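Local coordinates for surface glycoprotein (Trypanosoma brucei, PDB 5KLH) that is of unknown function but probably serves as a surface sensor of the insect-stage parasite, through the bilobed ectodomain to which this chain belongs, at residues R97-S102 with C113-K118; S134-K139 with C146-Q151. One frame throughout, in Å; residues are numbered along the deposited sequence.

In the fold
Both contacts lie far from the centre of the chain, contact 1 about 26 Å and contact 2 about 25 Å away (centre to centre), in what is probably the smaller lobe of the bilobed ectodomain; their own centres are about 10 Å apart. Strands 85-100 and 145-164 are antiparallel neighbours and connect them: Phe-99 N lies 2.8 Å from Gly-147 O, a probable hydrogen bond. Contact 1 fastens one strand to the start of helix 116-128 through a disulfide and an aromatic side chain, with half of its touching residues buried. Contact 2 is a hairpin pairing held by backbone hydrogen bonds, more open to solvent, with its cysteines bonded to other segments.

Contact 1: residues R97-S102 with C113-K118; sequences RWFSCS and CDCQEK
Cys-101 and Cys-115 are covalently joined, their SG atoms 2.0 Å apart, and the disulfide torsion of 77° makes the bridge right-handed. The two sulfurs leave their backbones differently: that of Cys-101 stands anti to its own N (chi1 179°), whereas that of Cys-115 lies beside its N. Two residues before Cys-101, near the end of the strand, Phe-99 also turns toward 113-118 and supplies the second point of attachment. Its ring meets the base of the cystine edge-on, with Cys-115 CB close to the ring plane and 3.7 Å from CE1. The far end of the ring reaches the first helical turn, where Phe-99 CZ is 3.8 Å from Lys-118 CB; beyond CB the lysine chain bends off, at chi2 and chi4, and takes no further part. Behind this shell, Asp-114 forms an Asx turn: its OD1 accepts the N-H of Gln-116 at 3.0 Å through the anti lone pair, in a nearly straight bond (165°). The turn brackets Cys-115, the N-cap residue, so the bridge is anchored exactly where the helix starts. Cys-113 is tied separately to Cys-106 in the intervening loop. The contact thereby attaches helix 116-128 to the end of strand 85-100, with His-119 meeting the Phe-99 ring and strand 145-164 running alongside, its Cys-146 touching both Phe-99 and Cys-101.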
ATOM      1  N   ARG A  97      -3.107  -8.529 -12.890  1.00 17.46           N
ATOM      2  CA  ARG A  97      -4.444  -7.954 -12.772  1.00 21.19           C
ATOM      3  C   ARG A  97      -5.396  -8.723 -13.676  1.00 16.89           C
ATOM      4  O   ARG A  97      -5.257  -8.706 -14.906  1.00 17.81           O
ATOM      5  CB  ARG A  97      -4.438  -6.456 -13.096  1.00 23.50           C
ATOM      6  CG  ARG A  97      -3.683  -5.614 -12.051  1.00 30.24           C
ATOM      7  CD  ARG A  97      -4.026  -6.053 -10.609  1.00 39.17           C
ATOM      8  NE  ARG A  97      -3.083  -5.537  -9.611  1.00 52.66           N
ATOM      9  CZ  ARG A  97      -3.315  -5.495  -8.299  1.00 62.51           C
ATOM     10  NH1 ARG A  97      -4.469  -5.930  -7.798  1.00 57.06           N
ATOM     11  NH2 ARG A  97      -2.392  -5.009  -7.479  1.00 53.08           N
ATOM     12  N   TRP A  98      -6.346  -9.418 -13.049  1.00 19.54           N
ATOM     13  CA  TRP A  98      -7.232 -10.341 -13.743  1.00 18.19           C
ATOM     14  C   TRP A  98      -8.527  -9.689 -14.201  1.00 16.83           C
ATOM     15  O   TRP A  98      -9.075  -8.839 -13.509  1.00 18.85           O
ATOM     16  CB  TRP A  98      -7.574 -11.522 -12.835  1.00 14.61           C
ATOM     17  CG  TRP A  98      -6.500 -12.543 -12.728  1.00 17.58           C
ATOM     18  CD1 TRP A  98      -5.361 -12.465 -11.981  1.00 23.16           C
ATOM     19  CD2 TRP A  98      -6.472 -13.814 -13.377  1.00 18.76           C
ATOM     20  NE1 TRP A  98      -4.615 -13.609 -12.137  1.00 21.87           N
ATOM     21  CE2 TRP A  98      -5.277 -14.456 -12.987  1.00 24.07           C
ATOM     22  CE3 TRP A  98      -7.334 -14.473 -14.258  1.00 21.25           C
ATOM     23  CZ2 TRP A  98      -4.931 -15.728 -13.442  1.00 19.79           C
ATOM     24  CZ3 TRP A  98      -6.987 -15.732 -14.711  1.00 22.55           C
ATOM     25  CH2 TRP A  98      -5.795 -16.345 -14.305  1.00 24.09           C
ATOM     26  N   PHE A  99      -9.012 -10.119 -15.359  1.00 15.45           N
ATOM     27  CA  PHE A  99     -10.355  -9.770 -15.804  1.00 14.28           C
ATOM     28  C   PHE A  99     -11.297 -10.911 -15.456  1.00 14.02           C
ATOM     29  O   PHE A  99     -11.122 -12.040 -15.923  1.00 17.31           O
ATOM     30  CB  PHE A  99     -10.390  -9.490 -17.312  1.00 15.68           C
ATOM     31  CG  PHE A  99     -11.734  -9.020 -17.803  1.00 14.19           C
ATOM     32  CD1 PHE A  99     -12.717  -9.933 -18.156  1.00 15.04           C
ATOM     33  CD2 PHE A  99     -12.008  -7.667 -17.899  1.00 17.06           C
ATOM     34  CE1 PHE A  99     -13.959  -9.501 -18.596  1.00 16.78           C
ATOM     35  CE2 PHE A  99     -13.240  -7.225 -18.338  1.00 15.04           C
ATOM     36  CZ  PHE A  99     -14.217  -8.156 -18.692  1.00 14.07           C
ATOM     37  N   SER A 100     -12.282 -10.615 -14.610  1.00 16.70           N
ATOM     38  CA  SER A 100     -13.318 -11.573 -14.243  1.00 19.75           C
ATOM     39  C   SER A 100     -14.621 -11.103 -14.866  1.00 15.76           C
ATOM     40  O   SER A 100     -14.982  -9.931 -14.733  1.00 21.67           O
ATOM     41  CB  SER A 100     -13.466 -11.677 -12.725  1.00 22.51           C
ATOM     42  OG  SER A 100     -12.216 -11.938 -12.105  1.00 32.39           O
ATOM     43  N   CYS A 101     -15.314 -11.995 -15.561  1.00 13.81           N
ATOM     44  CA  CYS A 101     -16.565 -11.593 -16.193  1.00 15.39           C
ATOM     45  C   CYS A 101     -17.647 -11.523 -15.130  1.00 16.94           C
ATOM     46  O   CYS A 101     -17.989 -12.534 -14.515  1.00 18.21           O
ATOM     47  CB  CYS A 101     -16.962 -12.559 -17.308  1.00 13.94           C
ATOM     48  SG  CYS A 101     -18.516 -12.124 -18.125  1.00 15.67           S
ATOM     49  N   SER A 102     -18.169 -10.320 -14.920  1.00 19.51           N
ATOM     50  CA  SER A 102     -19.230 -10.081 -13.948  1.00 17.37           C
ATOM     51  C   SER A 102     -20.437  -9.499 -14.662  1.00 15.69           C
ATOM     52  O   SER A 102     -20.314  -9.052 -15.796  1.00 14.07           O
ATOM     53  CB  SER A 102     -18.750  -9.127 -12.871  1.00 17.05           C
ATOM     54  OG  SER A 102     -18.509  -7.860 -13.446  1.00 19.86           O
ATOM     55  N   CYS A 113     -25.078 -14.438 -20.479  1.00 16.92           N
ATOM     56  CA  CYS A 113     -24.263 -13.376 -21.053  1.00 17.47           C
ATOM     57  C   CYS A 113     -22.769 -13.729 -21.080  1.00 21.06           C
ATOM     58  O   CYS A 113     -22.332 -14.676 -20.417  1.00 20.06           O
ATOM     59  CB  CYS A 113     -24.482 -12.083 -20.272  1.00 15.08           C
ATOM     60  SG  CYS A 113     -23.928 -12.205 -18.570  1.00 19.34           S
ATOM     61  N   ASP A 114     -21.992 -12.955 -21.841  1.00 17.85           N
ATOM     62  CA  ASP A 114     -20.535 -13.057 -21.798  1.00 13.77           C
ATOM     63  C   ASP A 114     -19.921 -11.667 -21.828  1.00 18.08           C
ATOM     64  O   ASP A 114     -20.578 -10.701 -22.213  1.00 17.66           O
ATOM     65  CB  ASP A 114     -20.008 -13.906 -22.960  1.00 15.95           C
ATOM     66  CG  ASP A 114     -20.235 -13.252 -24.305  1.00 21.00           C
ATOM     67  OD1 ASP A 114     -19.510 -12.286 -24.634  1.00 23.21           O
ATOM     68  OD2 ASP A 114     -21.148 -13.703 -25.031  1.00 31.63           O
ATOM     69  N   CYS A 115     -18.657 -11.570 -21.429  1.00 14.34           N
ATOM     70  CA  CYS A 115     -17.965 -10.285 -21.386  1.00 15.32           C
ATOM     71  C   CYS A 115     -16.926 -10.099 -22.476  1.00 15.13           C
ATOM     72  O   CYS A 115     -15.940  -9.392 -22.264  1.00 16.25           O
ATOM     73  CB  CYS A 115     -17.260 -10.106 -20.042  1.00 13.89           C
ATOM     74  SG  CYS A 115     -18.320 -10.169 -18.618  1.00 16.53           S
ATOM     75  N   GLN A 116     -17.127 -10.716 -23.635  1.00 16.63           N
ATOM     76  CA  GLN A 116     -16.085 -10.697 -24.655  1.00 20.29           C
ATOM     77  C   GLN A 116     -15.630  -9.296 -25.048  1.00 15.50           C
ATOM     78  O   GLN A 116     -14.430  -9.041 -25.126  1.00 15.23           O
ATOM     79  CB  GLN A 116     -16.544 -11.464 -25.894  1.00 16.93           C
ATOM     80  CG  GLN A 116     -16.546 -12.971 -25.688  1.00 18.06           C
ATOM     81  CD  GLN A 116     -16.670 -13.727 -26.991  1.00 25.71           C
ATOM     82  OE1 GLN A 116     -15.855 -13.553 -27.900  1.00 25.12           O
ATOM     83  NE2 GLN A 116     -17.684 -14.578 -27.088  1.00 28.18           N
ATOM     84  N   GLU A 117     -16.569  -8.383 -25.290  1.00 16.30           N
ATOM     85  CA  GLU A 117     -16.165  -7.046 -25.724  1.00 19.92           C
ATOM     86  C   GLU A 117     -15.346  -6.314 -24.659  1.00 17.78           C
ATOM     87  O   GLU A 117     -14.331  -5.697 -24.974  1.00 17.78           O
ATOM     88  CB  GLU A 117     -17.375  -6.193 -26.115  1.00 16.26           C
ATOM     89  CG  GLU A 117     -16.984  -4.760 -26.491  1.00 18.38           C
ATOM     90  CD  GLU A 117     -18.145  -3.951 -27.051  1.00 28.41           C
ATOM     91  OE1 GLU A 117     -19.299  -4.214 -26.653  1.00 29.34           O
ATOM     92  OE2 GLU A 117     -17.900  -3.053 -27.888  1.00 30.00           O
ATOM     93  N   LYS A 118     -15.795  -6.371 -23.407  1.00 14.24           N
ATOM     94  CA  LYS A 118     -15.082  -5.712 -22.321  1.00 13.79           C
ATOM     95  C   LYS A 118     -13.738  -6.383 -22.052  1.00 16.42           C
ATOM     96  O   LYS A 118     -12.771  -5.700 -21.722  1.00 16.03           O
ATOM     97  CB  LYS A 118     -15.918  -5.694 -21.037  1.00 18.25           C
ATOM     98  CG  LYS A 118     -17.092  -4.738 -21.081  1.00 22.14           C
ATOM     99  CD  LYS A 118     -16.627  -3.303 -21.135  1.00 22.15           C
ATOM    100  CE  LYS A 118     -17.806  -2.371 -20.888  1.00 32.24           C
ATOM    101  NZ  LYS A 118     -18.682  -2.913 -19.801  1.00 39.58           N
TER

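Contact 2: residues S134-K139 with C146-Q151; sequences STQSSK and CGYCKQ. With SO4 (sulfate ion), chain C.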
ATOM      1  N   SER A 134      -2.153 -12.630 -20.707  1.00 15.92           N
ATOM      2  CA  SER A 134      -2.374 -14.062 -20.777  1.00 18.90           C
ATOM      3  C   SER A 134      -3.873 -14.309 -20.859  1.00 23.09           C
ATOM      4  O   SER A 134      -4.597 -14.018 -19.907  1.00 19.41           O
ATOM      5  CB  SER A 134      -1.766 -14.762 -19.563  1.00 22.09           C
ATOM      6  OG  SER A 134      -2.077 -16.137 -19.557  1.00 23.96           O
ATOM      7  N   THR A 135      -4.341 -14.827 -21.992  1.00 17.16           N
ATOM      8  CA  THR A 135      -5.766 -15.118 -22.156  1.00 18.15           C
ATOM      9  C   THR A 135      -6.070 -16.511 -21.630  1.00 22.02           C
ATOM     10  O   THR A 135      -5.391 -17.476 -21.978  1.00 22.74           O
ATOM     11  CB  THR A 135      -6.206 -14.998 -23.629  1.00 17.64           C
ATOM     12  OG1 THR A 135      -6.038 -13.637 -24.054  1.00 18.78           O
ATOM     13  CG2 THR A 135      -7.659 -15.408 -23.799  1.00 20.30           C
ATOM     14  N   GLN A 136      -7.080 -16.607 -20.772  1.00 17.55           N
ATOM     15  CA  GLN A 136      -7.445 -17.879 -20.162  1.00 18.83           C
ATOM     16  C   GLN A 136      -8.755 -18.422 -20.696  1.00 19.42           C
ATOM     17  O   GLN A 136      -8.915 -19.634 -20.841  1.00 21.33           O
ATOM     18  CB  GLN A 136      -7.528 -17.727 -18.639  1.00 21.51           C
ATOM     19  CG  GLN A 136      -6.191 -17.484 -17.982  1.00 31.17           C
ATOM     20  CD  GLN A 136      -5.258 -18.672 -18.122  1.00 35.49           C
ATOM     21  OE1 GLN A 136      -5.690 -19.830 -18.081  1.00 38.32           O
ATOM     22  NE2 GLN A 136      -3.967 -18.393 -18.300  1.00 30.48           N
ATOM     23  N   SER A 137      -9.703 -17.533 -20.977  1.00 16.18           N
ATOM     24  CA  SER A 137     -10.981 -17.953 -21.539  1.00 15.94           C
ATOM     25  C   SER A 137     -11.435 -16.974 -22.600  1.00 21.79           C
ATOM     26  O   SER A 137     -11.739 -15.821 -22.296  1.00 21.24           O
ATOM     27  CB  SER A 137     -12.053 -18.079 -20.454  1.00 18.84           C
ATOM     28  OG  SER A 137     -13.302 -18.405 -21.046  1.00 20.41           O
ATOM     29  N   SER A 138     -11.469 -17.435 -23.847  1.00 20.25           N
ATOM     30  CA  SER A 138     -11.858 -16.581 -24.960  1.00 21.52           C
ATOM     31  C   SER A 138     -13.355 -16.294 -24.957  1.00 17.13           C
ATOM     32  O   SER A 138     -13.775 -15.171 -25.234  1.00 22.59           O
ATOM     33  CB  SER A 138     -11.447 -17.219 -26.285  1.00 19.37           C
ATOM     34  OG  SER A 138     -10.065 -17.509 -26.280  1.00 25.15           O
ATOM     35  N   LYS A 139     -14.155 -17.301 -24.634  1.00 16.90           N
ATOM     36  CA  LYS A 139     -15.599 -17.119 -24.613  1.00 18.28           C
ATOM     37  C   LYS A 139     -16.018 -16.183 -23.481  1.00 21.32           C
ATOM     38  O   LYS A 139     -17.071 -15.553 -23.559  1.00 19.02           O
ATOM     39  CB  LYS A 139     -16.296 -18.469 -24.485  1.00 23.65           C
ATOM     40  CG  LYS A 139     -16.229 -19.281 -25.764  1.00 33.70           C
ATOM     41  CD  LYS A 139     -16.540 -20.744 -25.514  1.00 48.71           C
ATOM     42  CE  LYS A 139     -17.129 -21.377 -26.760  1.00 57.37           C
ATOM     43  NZ  LYS A 139     -18.330 -20.619 -27.218  1.00 59.30           N
ATOM     44  N   CYS A 146     -11.141 -14.551 -17.268  1.00 16.11           N
ATOM     45  CA  CYS A 146     -10.900 -14.610 -18.709  1.00 15.96           C
ATOM     46  C   CYS A 146      -9.446 -14.430 -19.098  1.00 18.70           C
ATOM     47  O   CYS A 146      -9.005 -14.940 -20.130  1.00 18.52           O
ATOM     48  CB  CYS A 146     -11.763 -13.563 -19.410  1.00 20.36           C
ATOM     49  SG  CYS A 146     -13.493 -13.755 -18.958  1.00 17.15           S
ATOM     50  N   GLY A 147      -8.696 -13.712 -18.276  1.00 15.02           N
ATOM     51  CA  GLY A 147      -7.289 -13.502 -18.553  1.00 17.81           C
ATOM     52  C   GLY A 147      -6.692 -12.522 -17.574  1.00 21.65           C
ATOM     53  O   GLY A 147      -7.388 -12.049 -16.673  1.00 18.47           O
ATOM     54  N   TYR A 148      -5.405 -12.222 -17.727  1.00 16.82           N
ATOM     55  CA  TYR A 148      -4.778 -11.280 -16.816  1.00 20.35           C
ATOM     56  C   TYR A 148      -3.643 -10.515 -17.449  1.00 16.82           C
ATOM     57  O   TYR A 148      -2.908 -11.032 -18.296  1.00 18.63           O
ATOM     58  CB  TYR A 148      -4.281 -11.988 -15.545  1.00 17.67           C
ATOM     59  CG  TYR A 148      -3.132 -12.966 -15.712  1.00 19.69           C
ATOM     60  CD1 TYR A 148      -1.809 -12.549 -15.586  1.00 23.40           C
ATOM     61  CD2 TYR A 148      -3.373 -14.312 -15.931  1.00 21.81           C
ATOM     62  CE1 TYR A 148      -0.759 -13.452 -15.704  1.00 19.65           C
ATOM     63  CE2 TYR A 148      -2.329 -15.222 -16.045  1.00 25.29           C
ATOM     64  CZ  TYR A 148      -1.027 -14.782 -15.934  1.00 30.58           C
ATOM     65  OH  TYR A 148       0.015 -15.677 -16.055  1.00 30.68           O
ATOM     66  N   CYS A 149      -3.529  -9.261 -17.034  1.00 14.41           N
ATOM     67  CA  CYS A 149      -2.441  -8.406 -17.448  1.00 16.04           C
ATOM     68  C   CYS A 149      -1.298  -8.536 -16.460  1.00 23.10           C
ATOM     69  O   CYS A 149      -1.511  -8.517 -15.239  1.00 18.15           O
ATOM     70  CB  CYS A 149      -2.889  -6.955 -17.540  1.00 18.83           C
ATOM     71  SG  CYS A 149      -1.623  -5.891 -18.229  1.00 23.88           S
ATOM     72  N   LYS A 150      -0.083  -8.654 -16.987  1.00 14.95           N
ATOM     73  CA  LYS A 150       1.073  -8.904 -16.143  1.00 18.60           C
ATOM     74  C   LYS A 150       2.070  -7.756 -16.201  1.00 15.07           C
ATOM     75  O   LYS A 150       2.449  -7.311 -17.283  1.00 17.96           O
ATOM     76  CB  LYS A 150       1.737 -10.215 -16.561  1.00 24.23           C
ATOM     77  CG  LYS A 150       3.018 -10.534 -15.838  1.00 23.52           C
ATOM     78  CD  LYS A 150       3.632 -11.816 -16.386  1.00 28.87           C
ATOM     79  CE  LYS A 150       3.648 -11.801 -17.907  1.00 39.23           C
ATOM     80  NZ  LYS A 150       2.615 -12.729 -18.474  1.00 42.14           N
ATOM     81  N   GLN A 151       2.478  -7.270 -15.029  1.00 12.31           N
ATOM     82  CA  GLN A 151       3.493  -6.231 -14.948  1.00 13.80           C
ATOM     83  C   GLN A 151       4.586  -6.651 -13.980  1.00 15.07           C
ATOM     84  O   GLN A 151       4.302  -7.231 -12.934  1.00 16.68           O
ATOM     85  CB  GLN A 151       2.881  -4.894 -14.512  1.00 18.74           C
ATOM     86  CG  GLN A 151       1.878  -4.298 -15.499  1.00 20.55           C
ATOM     87  CD  GLN A 151       2.530  -3.606 -16.688  1.00 27.01           C
ATOM     88  OE1 GLN A 151       3.745  -3.678 -16.887  1.00 22.77           O
ATOM     89  NE2 GLN A 151       1.713  -2.921 -17.487  1.00 23.66           N
TER
HETATM   90  S   SO4 C 301      -3.152 -12.904 -26.138  1.00 29.14           S
HETATM   91  O1  SO4 C 301      -4.229 -13.260 -27.054  1.00 31.18           O
HETATM   92  O2  SO4 C 301      -2.917 -11.458 -26.202  1.00 22.86           O
HETATM   93  O3  SO4 C 301      -3.550 -13.315 -24.794  1.00 23.07           O
HETATM   94  O4  SO4 C 301      -1.915 -13.597 -26.506  1.00 36.35           O
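Ser-134 pairs with Tyr-148 as a hydrogen-bonded antiparallel pair: Ser-134 N donates to Tyr-148 O at 3.0 Å, and Tyr-148 N returns the bond to Ser-134 O at 2.9 Å. Their side chains share one sheet face. With its CG placed between backbone N and carbonyl carbon (chi1 67°), the tyrosine lays its ring against the serine, and Ser-134 CB makes a CH-pi contact 3.9 Å from the ring centroid, 23° off the normal. Thr-135, opposite Gly-147 in a non-hydrogen-bonded pair, points to the other face; its OG1 donates to sulfate O3 at 2.6 Å and is also hydrogen-bonded to Arg-123. Gln-136 folds back at chi2, so that its NE2 reaches Ser-134 OG at 3.2 Å in a bent bond. Here the register slips. Cys-146 O accepts both Gln-136 N (2.6 Å) and Ser-137 N (2.8 Å), which approach from the same face of its carbonyl plane, an arrangement like that of a classic beta bulge, here just past the end of the strand. Ser-137 OG turns to Glu-144 and Cys-140 N in the hairpin loop. Main-chain bonds thus fix the register, while the sulfate, probably from the crystallisation liquor and also bound by Tyr-127, marks a spot able to hold an anion without showing a natural ligand.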